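Local coordinates for probable sulfate-binding lipoprotein SubI (Mycobacterium tuberculosis, PDB 6DDN) that probably binds sulfate as the extracytoplasmic, lipid-anchored carrier component of a bacterial sulfate uptake system, at residues F109-D114 with S177-L182; T258-N263 with L319-D324; P170-S175 with K212-S217. All coordinates share one frame; numbering follows the deposited sequence.

Interactions 1 and 3 share one bound sulfate and are interlaced along the chain: 109-114 and 170-175 come first, then 177-182 and 212-217, so 170-175 and the helix start 177-182 are all but continuous. Their centres lie about 11 Å apart. Interaction 2 follows later, joining strand 257-267 to the short strand 318-320; its centre is about 11 Å from that of interaction 1 and about 20 Å from that of interaction 3, whose nearest atoms are about 10 Å away. Helix 177-190 connects all three: Trp180 packs on 260-262, Ala178 and Lys179 on 170-172. Ser110 O also probably accepts a hydrogen bond from Asn263 ND2, so helix and loop both tie the probable sulfate site to the mixed sheet.

Interaction 1: residues F109-D114 with S177-L182. With SO4 (sulfate ion), chain C.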
loop_
_atom_site.group_PDB
_atom_site.type_symbol
_atom_site.label_atom_id
_atom_site.label_comp_id
_atom_site.label_asym_id
_atom_site.label_seq_id
_atom_site.Cartn_x
_atom_site.Cartn_y
_atom_site.Cartn_z
ATOM N N PHE A 109 1.495 7.055 3.445
ATOM C CA PHE A 109 1.275 5.863 4.247
ATOM C C PHE A 109 0.466 4.832 3.472
ATOM O O PHE A 109 -0.121 5.115 2.426
ATOM C CB PHE A 109 0.588 6.231 5.566
ATOM C CG PHE A 109 1.471 7.004 6.500
ATOM C CD1 PHE A 109 2.833 6.755 6.542
ATOM C CD2 PHE A 109 0.949 7.989 7.322
ATOM C CE1 PHE A 109 3.660 7.464 7.395
ATOM C CE2 PHE A 109 1.770 8.703 8.179
ATOM C CZ PHE A 109 3.128 8.440 8.213
ATOM N N SER A 110 0.464 3.608 4.003
ATOM C CA SER A 110 -0.218 2.507 3.333
ATOM C C SER A 110 -1.725 2.711 3.317
ATOM O O SER A 110 -2.384 2.436 2.307
ATOM C CB SER A 110 0.130 1.185 4.018
ATOM O OG SER A 110 -0.676 0.129 3.527
ATOM N N VAL A 111 -2.291 3.193 4.421
ATOM C CA VAL A 111 -3.734 3.289 4.581
ATOM C C VAL A 111 -4.098 4.666 5.118
ATOM O O VAL A 111 -3.315 5.308 5.827
ATOM C CB VAL A 111 -4.274 2.181 5.510
ATOM C CG1 VAL A 111 -4.070 0.812 4.883
ATOM C CG2 VAL A 111 -3.585 2.251 6.865
ATOM N N GLU A 112 -5.307 5.115 4.776
ATOM C CA GLU A 112 -5.781 6.420 5.232
ATOM C C GLU A 112 -5.787 6.582 6.751
ATOM O O GLU A 112 -5.462 7.688 7.218
ATOM C CB GLU A 112 -7.179 6.686 4.656
ATOM C CG GLU A 112 -7.797 8.013 5.083
ATOM C CD GLU A 112 -8.616 7.899 6.354
ATOM O OE1 GLU A 112 -8.861 8.939 6.999
ATOM O OE2 GLU A 112 -9.007 6.768 6.711
ATOM N N PRO A 113 -6.163 5.579 7.563
ATOM C CA PRO A 113 -6.077 5.755 9.026
ATOM C C PRO A 113 -4.742 6.292 9.510
ATOM O O PRO A 113 -4.704 7.078 10.466
ATOM C CB PRO A 113 -6.329 4.340 9.554
ATOM C CG PRO A 113 -7.182 3.711 8.529
ATOM C CD PRO A 113 -6.863 4.329 7.207
ATOM N N ASP A 114 -3.642 5.891 8.873
ATOM C CA ASP A 114 -2.331 6.387 9.269
ATOM C C ASP A 114 -2.154 7.866 8.944
ATOM O O ASP A 114 -1.233 8.498 9.472
ATOM C CB ASP A 114 -1.238 5.553 8.603
ATOM C CG ASP A 114 -1.213 4.123 9.108
ATOM O OD1 ASP A 114 -1.519 3.909 10.300
ATOM O OD2 ASP A 114 -0.891 3.213 8.317
ATOM N N SER A 177 -0.186 -2.830 5.124
ATOM C CA SER A 177 -0.215 -3.988 4.236
ATOM C C SER A 177 -1.012 -5.130 4.852
ATOM O O SER A 177 -1.793 -5.797 4.164
ATOM C CB SER A 177 1.216 -4.435 3.924
ATOM O OG SER A 177 1.246 -5.707 3.302
ATOM N N ALA A 178 -0.838 -5.358 6.156
ATOM C CA ALA A 178 -1.604 -6.391 6.841
ATOM C C ALA A 178 -3.101 -6.115 6.793
ATOM O O ALA A 178 -3.905 -7.052 6.861
ATOM C CB ALA A 178 -1.142 -6.507 8.288
ATOM N N LYS A 179 -3.494 -4.846 6.681
ATOM C CA LYS A 179 -4.914 -4.513 6.663
ATOM C C LYS A 179 -5.524 -4.732 5.284
ATOM O O LYS A 179 -6.624 -5.285 5.174
ATOM C CB LYS A 179 -5.117 -3.072 7.130
ATOM C CG LYS A 179 -4.784 -2.863 8.600
ATOM C CD LYS A 179 -4.445 -1.414 8.892
ATOM C CE LYS A 179 -4.133 -1.207 10.366
ATOM N NZ LYS A 179 -3.661 0.181 10.632
ATOM N N TRP A 180 -4.835 -4.305 4.222
ATOM C CA TRP A 180 -5.268 -4.679 2.880
ATOM C C TRP A 180 -5.339 -6.193 2.738
ATOM O O TRP A 180 -6.311 -6.730 2.194
ATOM C CB TRP A 180 -4.319 -4.105 1.825
ATOM C CG TRP A 180 -4.157 -2.612 1.831
ATOM C CD1 TRP A 180 -3.009 -1.918 2.079
ATOM C CD2 TRP A 180 -5.166 -1.630 1.547
ATOM N NE1 TRP A 180 -3.241 -0.567 1.982
ATOM C CE2 TRP A 180 -4.556 -0.364 1.656
ATOM C CE3 TRP A 180 -6.523 -1.698 1.219
ATOM C CZ2 TRP A 180 -5.257 0.824 1.447
ATOM C CZ3 TRP A 180 -7.218 -0.516 1.014
ATOM C CH2 TRP A 180 -6.583 0.728 1.130
ATOM N N ASN A 181 -4.321 -6.896 3.246
ATOM C CA ASN A 181 -4.216 -8.340 3.069
ATOM C C ASN A 181 -5.352 -9.099 3.738
ATOM O O ASN A 181 -5.626 -10.240 3.354
ATOM C CB ASN A 181 -2.878 -8.839 3.619
ATOM C CG ASN A 181 -1.700 -8.433 2.755
ATOM O OD1 ASN A 181 -1.857 -7.740 1.750
ATOM N ND2 ASN A 181 -0.506 -8.862 3.151
ATOM N N LEU A 182 -6.001 -8.511 4.742
ATOM C CA LEU A 182 -7.144 -9.146 5.381
ATOM C C LEU A 182 -8.478 -8.577 4.920
ATOM O O LEU A 182 -9.493 -9.276 5.008
ATOM C CB LEU A 182 -7.037 -9.024 6.906
ATOM C CG LEU A 182 -5.782 -9.646 7.524
ATOM C CD1 LEU A 182 -5.936 -9.791 9.028
ATOM C CD2 LEU A 182 -5.469 -10.989 6.882
HETATM S S SO4 C . 3.386 -1.439 5.198
HETATM O O1 SO4 C . 4.182 -0.284 5.602
HETATM O O2 SO4 C . 3.625 -1.718 3.784
HETATM O O3 SO4 C . 3.763 -2.606 5.989
HETATM O O4 SO4 C . 1.972 -1.149 5.411
HETATM O O HOH W 1 -1.483 0.832 9.281
#
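Ser110 turns its hydroxyl anti to the backbone N (chi1 171°), while Trp180 swings its indole beside its own backbone N (chi1 -58°), and the two meet at the cleft of a type 2 periplasmic binding protein fold, where 109-114 faces the start of helix 177-190. The indole N-H is shared. Trp180 NE1 donates to Ser110 O at 3.1 Å; the oxygen lies in the ring plane, although the donor stands well above the carbonyl plane. A second, weak bond runs from Trp180 NE1 to Ser110 OG, also 3.1 Å. Tryptophan suits the place because it offers one donor at its edge and a broad apolar surface, which Val111 CG1 approaches obliquely, 3.5 Å from Trp180 CE2. Trp328 adds an edge-to-face contact with the same indole, and Tyr236 hydrogen-bonds Ser110 OG. Ser177, first residue of the helix, gives its amide to the sulfate: Ser177 N to sulfate O4 is 2.8 Å, and the partial positive charge of a helix N-terminus would favour the anion there. Further along, Asp114 and Lys179 carry opposite charges that do not touch directly, while Ser91 and Arg117 also hold the carboxylate. One water bridges Asp114 and Lys179: it accepts from Lys179 NZ and donates to Asp114 OD2, 2.6 Å away.

Interaction 2: residues T258-N263 with L319-D324; sequences TFKIEN and LWTIAD. With SO4 (sulfate ion), chain H.
Thr258 begins the pairing with Leu319, side by side in two parallel strands, 258-263 and 319-320. Its carbonyl takes the amide of the next residue across, Trp320 N to Thr258 O at 2.8 Å, and its methyl CG2 runs alongside Leu319 CD1. A threonine fits because its hydroxyl has its own partner, the carbonyl of Val142 on the adjoining strand. Phe259 projects from the other side of the sheet, with Trp320. Its ring does not stack on the indole; the two side chains cross at about a right angle, with Phe259 CD1 3.5 Å from Trp320 CB. Over one face of the phenyl lies backbone: Trp320 O sits 3.5 Å above the ring plane, and Phe259 CZ reaches to 3.4 Å from Thr321 C as the chain leaves the strand. Ile322 CD1 closes on the same end of the ring. The flat phenyl offers a face on which the departing backbone can lie.

Lys260 supplies the second strand bond, Lys260 N to Trp320 O at 2.6 Å. With CG anti to the backbone N (chi1 -176°) and the rest extended, its methylenes pass Leu319 CG, 3.7 Å from Lys260 CB, and Thr321 CG2, before the ammonium forms a salt bridge with Glu262 OE1, 3.5 Å from Lys260 NZ. Long aliphatic arm and charged end thus do separate work.

The short strand 318-320 is in this way added in parallel to strand 257-267, which also pairs antiparallel with strand 138-147; helix 177-190 packs against the Phe259 and Trp320 side through Ala184 and Ala187, while Val141 meets Thr258 and Leu319.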
loop_
_atom_site.group_PDB
_atom_site.type_symbol
_atom_site.label_atom_id
_atom_site.label_comp_id
_atom_site.label_asym_id
_atom_site.label_seq_id
_atom_site.Cartn_x
_atom_site.Cartn_y
_atom_site.Cartn_z
ATOM N N THR A 258 -10.280 -9.250 -5.492
ATOM C CA THR A 258 -9.209 -8.623 -4.736
ATOM C C THR A 258 -9.673 -7.248 -4.279
ATOM O O THR A 258 -10.751 -6.776 -4.653
ATOM C CB THR A 258 -7.918 -8.519 -5.556
ATOM O OG1 THR A 258 -6.827 -8.178 -4.693
ATOM C CG2 THR A 258 -8.053 -7.455 -6.631
ATOM N N PHE A 259 -8.846 -6.606 -3.457
ATOM C CA PHE A 259 -9.173 -5.321 -2.859
ATOM C C PHE A 259 -8.365 -4.207 -3.507
ATOM O O PHE A 259 -7.200 -4.401 -3.873
ATOM C CB PHE A 259 -8.918 -5.332 -1.352
ATOM C CG PHE A 259 -9.849 -4.447 -0.581
ATOM C CD1 PHE A 259 -11.092 -4.911 -0.185
ATOM C CD2 PHE A 259 -9.488 -3.148 -0.261
ATOM C CE1 PHE A 259 -11.957 -4.101 0.518
ATOM C CE2 PHE A 259 -10.349 -2.331 0.443
ATOM C CZ PHE A 259 -11.586 -2.809 0.835
ATOM N N LYS A 260 -8.987 -3.039 -3.640
ATOM C CA LYS A 260 -8.328 -1.880 -4.228
ATOM C C LYS A 260 -7.502 -1.173 -3.163
ATOM O O LYS A 260 -8.050 -0.662 -2.179
ATOM C CB LYS A 260 -9.358 -0.929 -4.832
ATOM C CG LYS A 260 -8.751 0.268 -5.549
ATOM C CD LYS A 260 -9.734 1.426 -5.610
ATOM C CE LYS A 260 -9.396 2.380 -6.743
ATOM N NZ LYS A 260 -10.447 3.423 -6.925
ATOM N N ILE A 261 -6.189 -1.144 -3.356
ATOM C CA ILE A 261 -5.278 -0.481 -2.433
ATOM C C ILE A 261 -5.140 0.976 -2.850
ATOM O O ILE A 261 -4.876 1.274 -4.020
ATOM C CB ILE A 261 -3.912 -1.183 -2.414
ATOM C CG1 ILE A 261 -4.072 -2.637 -1.968
ATOM C CG2 ILE A 261 -2.935 -0.434 -1.516
ATOM C CD1 ILE A 261 -2.759 -3.366 -1.769
ATOM N N GLU A 262 -5.334 1.886 -1.896
ATOM C CA GLU A 262 -5.212 3.320 -2.133
ATOM C C GLU A 262 -4.260 3.896 -1.097
ATOM O O GLU A 262 -4.563 3.880 0.100
ATOM C CB GLU A 262 -6.574 4.016 -2.060
ATOM C CG GLU A 262 -7.608 3.470 -3.031
ATOM C CD GLU A 262 -8.865 4.314 -3.073
ATOM O OE1 GLU A 262 -9.089 5.004 -4.091
ATOM O OE2 GLU A 262 -9.628 4.292 -2.084
ATOM N N ASN A 263 -3.119 4.410 -1.557
ATOM C CA ASN A 263 -2.069 4.864 -0.660
ATOM C C ASN A 263 -2.106 6.380 -0.537
ATOM O O ASN A 263 -1.772 7.077 -1.507
ATOM C CB ASN A 263 -0.706 4.402 -1.166
ATOM C CG ASN A 263 -0.636 2.899 -1.343
ATOM O OD1 ASN A 263 -0.420 2.402 -2.448
ATOM N ND2 ASN A 263 -0.825 2.165 -0.252
ATOM N N LEU A 319 -13.176 -5.896 -8.043
ATOM C CA LEU A 319 -12.296 -4.980 -7.320
ATOM C C LEU A 319 -13.083 -4.390 -6.155
ATOM O O LEU A 319 -13.893 -3.477 -6.337
ATOM C CB LEU A 319 -11.764 -3.891 -8.246
ATOM C CG LEU A 319 -10.681 -2.993 -7.643
ATOM C CD1 LEU A 319 -9.455 -3.816 -7.273
ATOM C CD2 LEU A 319 -10.309 -1.864 -8.594
ATOM N N TRP A 320 -12.849 -4.919 -4.960
ATOM C CA TRP A 320 -13.486 -4.396 -3.761
ATOM C C TRP A 320 -12.770 -3.134 -3.297
ATOM O O TRP A 320 -11.540 -3.048 -3.341
ATOM C CB TRP A 320 -13.471 -5.444 -2.648
ATOM C CG TRP A 320 -14.322 -6.642 -2.932
ATOM C CD1 TRP A 320 -13.891 -7.911 -3.193
ATOM C CD2 TRP A 320 -15.753 -6.687 -2.982
ATOM N NE1 TRP A 320 -14.966 -8.742 -3.402
ATOM C CE2 TRP A 320 -16.121 -8.015 -3.278
ATOM C CE3 TRP A 320 -16.760 -5.733 -2.803
ATOM C CZ2 TRP A 320 -17.449 -8.412 -3.401
ATOM C CZ3 TRP A 320 -18.080 -6.129 -2.926
ATOM C CH2 TRP A 320 -18.412 -7.457 -3.222
ATOM N N THR A 321 -13.549 -2.152 -2.851
ATOM C CA THR A 321 -13.017 -0.894 -2.354
ATOM C C THR A 321 -13.474 -0.664 -0.921
ATOM O O THR A 321 -14.459 -1.248 -0.458
ATOM C CB THR A 321 -13.455 0.288 -3.231
ATOM O OG1 THR A 321 -14.866 0.491 -3.090
ATOM C CG2 THR A 321 -13.131 0.016 -4.690
ATOM N N ILE A 322 -12.743 0.207 -0.219
ATOM C CA ILE A 322 -13.108 0.543 1.155
ATOM C C ILE A 322 -14.488 1.185 1.203
ATOM O O ILE A 322 -15.190 1.091 2.216
ATOM C CB ILE A 322 -12.030 1.447 1.794
ATOM C CG1 ILE A 322 -11.943 1.196 3.300
ATOM C CG2 ILE A 322 -12.311 2.920 1.525
ATOM C CD1 ILE A 322 -11.364 -0.150 3.657
ATOM N N ALA A 323 -14.908 1.829 0.110
ATOM C CA ALA A 323 -16.242 2.413 0.065
ATOM C C ALA A 323 -17.319 1.338 0.005
ATOM O O ALA A 323 -18.437 1.555 0.486
ATOM C CB ALA A 323 -16.363 3.358 -1.129
ATOM N N ASP A 324 -17.005 0.179 -0.582
ATOM C CA ASP A 324 -17.959 -0.925 -0.598
ATOM C C ASP A 324 -18.291 -1.388 0.811
ATOM O O ASP A 324 -19.414 -1.836 1.070
ATOM C CB ASP A 324 -17.403 -2.094 -1.416
ATOM C CG ASP A 324 -17.058 -1.704 -2.840
ATOM O OD1 ASP A 324 -16.755 -0.516 -3.074
ATOM O OD2 ASP A 324 -17.084 -2.585 -3.727
HETATM S S SO4 H . -15.211 -4.245 -10.439
HETATM O O1 SO4 H . -14.827 -2.834 -10.492
HETATM O O2 SO4 H . -14.421 -5.000 -11.413
HETATM O O3 SO4 H . -14.960 -4.768 -9.097
HETATM O O4 SO4 H . -16.636 -4.378 -10.744
#

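Interaction 3: residues P170-S175 with K212-S217; sequences PSPLSS and KLRPGS. With SO4 (sulfate ion), chain C.
Two hydrogen bonds join Pro170-Ser175 to Lys212-Ser217, both made to backbone carbonyls of the second loop. Ser171 N donates to Pro215 O at 2.9 Å, the amide approaching almost in line with the C=O. Ser174 OG donates to Gly216 O at 2.7 Å, in the carbonyl plane and on a lone pair; its chi1 of 51° sets the hydroxyl between the backbone N and the carbonyl carbon, facing that oxygen. Serine suits the place: its short arm brings a donor directly to the carbonyl, and Gly216, having no side chain, meets its partner with backbone alone.

Apolar contacts accompany these bonds. Pro215 CG rests 3.7 Å from Pro170 CA, two rigid rings, each of which restricts the backbone of a loop that lies in no regular strand. Arg214, bent at its second and third torsions, folds back along the first loop so that Pro172 CD lies over one face of the guanidinium, 3.4 Å from Arg214 CZ. Arg214 CD is 3.8 Å from Ser171 CB, so methylene and planar group alike cover this outer side.

Anion contacts mark the opposite end. Ser175 OG donates to sulfate O3 in a very short bond modelled at 2.5 Å, and Ser217 CA approaches the same oxygen at 3.2 Å. Both serines also cap helices: Ser175 OG takes the amide of Ala178, and Ser217 OG, at the N-cap of helix 218-227, that of Glu220. Ser177 N, Gly218 N, Ala60 N and Tyr236 OH also hydrogen-bond the sulfate. Although this ion probably came from the crystallisation liquor, its being held by hydroxyls and by main-chain amides at helix N-termini, rather than by countercharges, is consistent with the binding site of periplasmic sulfate-binding proteins.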
loop_
_atom_site.group_PDB
_atom_site.type_symbol
_atom_site.label_atom_id
_atom_site.label_comp_id
_atom_site.label_asym_id
_atom_site.label_seq_id
_atom_site.Cartn_x
_atom_site.Cartn_y
_atom_site.Cartn_z
ATOM N N PRO A 170 1.907 -9.531 7.091
ATOM C CA PRO A 170 2.393 -8.817 8.280
ATOM C C PRO A 170 1.338 -8.632 9.361
ATOM O O PRO A 170 0.217 -9.142 9.256
ATOM C CB PRO A 170 2.852 -7.468 7.713
ATOM C CG PRO A 170 2.051 -7.291 6.479
ATOM C CD PRO A 170 1.874 -8.664 5.903
ATOM N N SER A 171 1.701 -7.894 10.412
ATOM C CA SER A 171 0.874 -7.652 11.590
ATOM C C SER A 171 0.054 -6.381 11.407
ATOM O O SER A 171 0.606 -5.349 11.006
ATOM C CB SER A 171 1.741 -7.525 12.834
ATOM O OG SER A 171 0.947 -7.480 14.007
ATOM N N PRO A 172 -1.254 -6.408 11.687
ATOM C CA PRO A 172 -2.068 -5.193 11.527
ATOM C C PRO A 172 -1.781 -4.128 12.567
ATOM O O PRO A 172 -2.321 -3.019 12.459
ATOM C CB PRO A 172 -3.511 -5.713 11.649
ATOM C CG PRO A 172 -3.409 -7.218 11.624
ATOM C CD PRO A 172 -2.057 -7.545 12.157
ATOM N N LEU A 173 -0.956 -4.427 13.571
ATOM C CA LEU A 173 -0.632 -3.428 14.582
ATOM C C LEU A 173 0.335 -2.390 14.034
ATOM O O LEU A 173 0.252 -1.207 14.382
ATOM C CB LEU A 173 -0.040 -4.106 15.814
ATOM C CG LEU A 173 -0.945 -5.026 16.632
ATOM C CD1 LEU A 173 -0.510 -5.022 18.088
ATOM C CD2 LEU A 173 -2.402 -4.615 16.507
ATOM N N SER A 174 1.259 -2.815 13.173
ATOM C CA SER A 174 2.292 -1.933 12.653
ATOM C C SER A 174 2.201 -1.696 11.155
ATOM O O SER A 174 2.741 -0.696 10.673
ATOM C CB SER A 174 3.682 -2.496 12.977
ATOM O OG SER A 174 3.775 -3.856 12.586
ATOM N N SER A 175 1.528 -2.572 10.415
ATOM C CA SER A 175 1.510 -2.519 8.961
ATOM C C SER A 175 0.115 -2.196 8.446
ATOM O O SER A 175 -0.885 -2.695 8.970
ATOM C CB SER A 175 1.976 -3.848 8.364
ATOM O OG SER A 175 1.871 -3.830 6.952
ATOM N N LYS A 212 1.494 -18.010 10.999
ATOM C CA LYS A 212 2.251 -18.110 12.239
ATOM C C LYS A 212 3.271 -16.997 12.395
ATOM O O LYS A 212 3.437 -16.469 13.498
ATOM C CB LYS A 212 2.960 -19.471 12.325
ATOM C CG LYS A 212 3.761 -19.670 13.603
ATOM C CD LYS A 212 2.869 -19.579 14.834
ATOM C CE LYS A 212 3.486 -20.308 16.012
ATOM N NZ LYS A 212 4.912 -19.926 16.201
ATOM N N LEU A 213 3.954 -16.621 11.319
ATOM C CA LEU A 213 4.876 -15.497 11.355
ATOM C C LEU A 213 4.104 -14.183 11.345
ATOM O O LEU A 213 3.066 -14.060 10.687
ATOM C CB LEU A 213 5.836 -15.556 10.168
ATOM C CG LEU A 213 6.728 -16.795 10.084
ATOM C CD1 LEU A 213 7.645 -16.716 8.872
ATOM C CD2 LEU A 213 7.536 -16.957 11.362
ATOM N N ARG A 214 4.614 -13.202 12.082
ATOM C CA ARG A 214 3.985 -11.886 12.200
ATOM C C ARG A 214 5.026 -10.806 11.927
ATOM O O ARG A 214 5.451 -10.091 12.843
ATOM C CB ARG A 214 3.361 -11.704 13.585
ATOM C CG ARG A 214 1.879 -12.072 13.701
ATOM C CD ARG A 214 0.970 -11.239 12.793
ATOM N NE ARG A 214 -0.337 -11.017 13.415
ATOM C CZ ARG A 214 -1.479 -10.872 12.748
ATOM N NH1 ARG A 214 -1.489 -10.925 11.424
ATOM N NH2 ARG A 214 -2.614 -10.674 13.408
ATOM N N PRO A 215 5.465 -10.661 10.676
ATOM C CA PRO A 215 6.424 -9.599 10.356
ATOM C C PRO A 215 5.804 -8.219 10.524
ATOM O O PRO A 215 4.589 -8.032 10.431
ATOM C CB PRO A 215 6.791 -9.874 8.893
ATOM C CG PRO A 215 5.637 -10.640 8.354
ATOM C CD PRO A 215 5.124 -11.469 9.493
ATOM N N GLY A 216 6.675 -7.237 10.773
ATOM C CA GLY A 216 6.204 -5.905 11.109
ATOM C C GLY A 216 5.661 -5.111 9.942
ATOM O O GLY A 216 4.790 -4.256 10.129
ATOM N N SER A 217 6.152 -5.368 8.732
ATOM C CA SER A 217 5.752 -4.578 7.578
ATOM C C SER A 217 5.714 -5.464 6.341
ATOM O O SER A 217 6.228 -6.586 6.335
ATOM C CB SER A 217 6.695 -3.389 7.366
ATOM O OG SER A 217 8.004 -3.820 7.034
HETATM S S SO4 C . 3.386 -1.439 5.198
HETATM O O1 SO4 C . 4.182 -0.284 5.602
HETATM O O2 SO4 C . 3.625 -1.718 3.784
HETATM O O3 SO4 C . 3.763 -2.606 5.989
HETATM O O4 SO4 C . 1.972 -1.149 5.411
#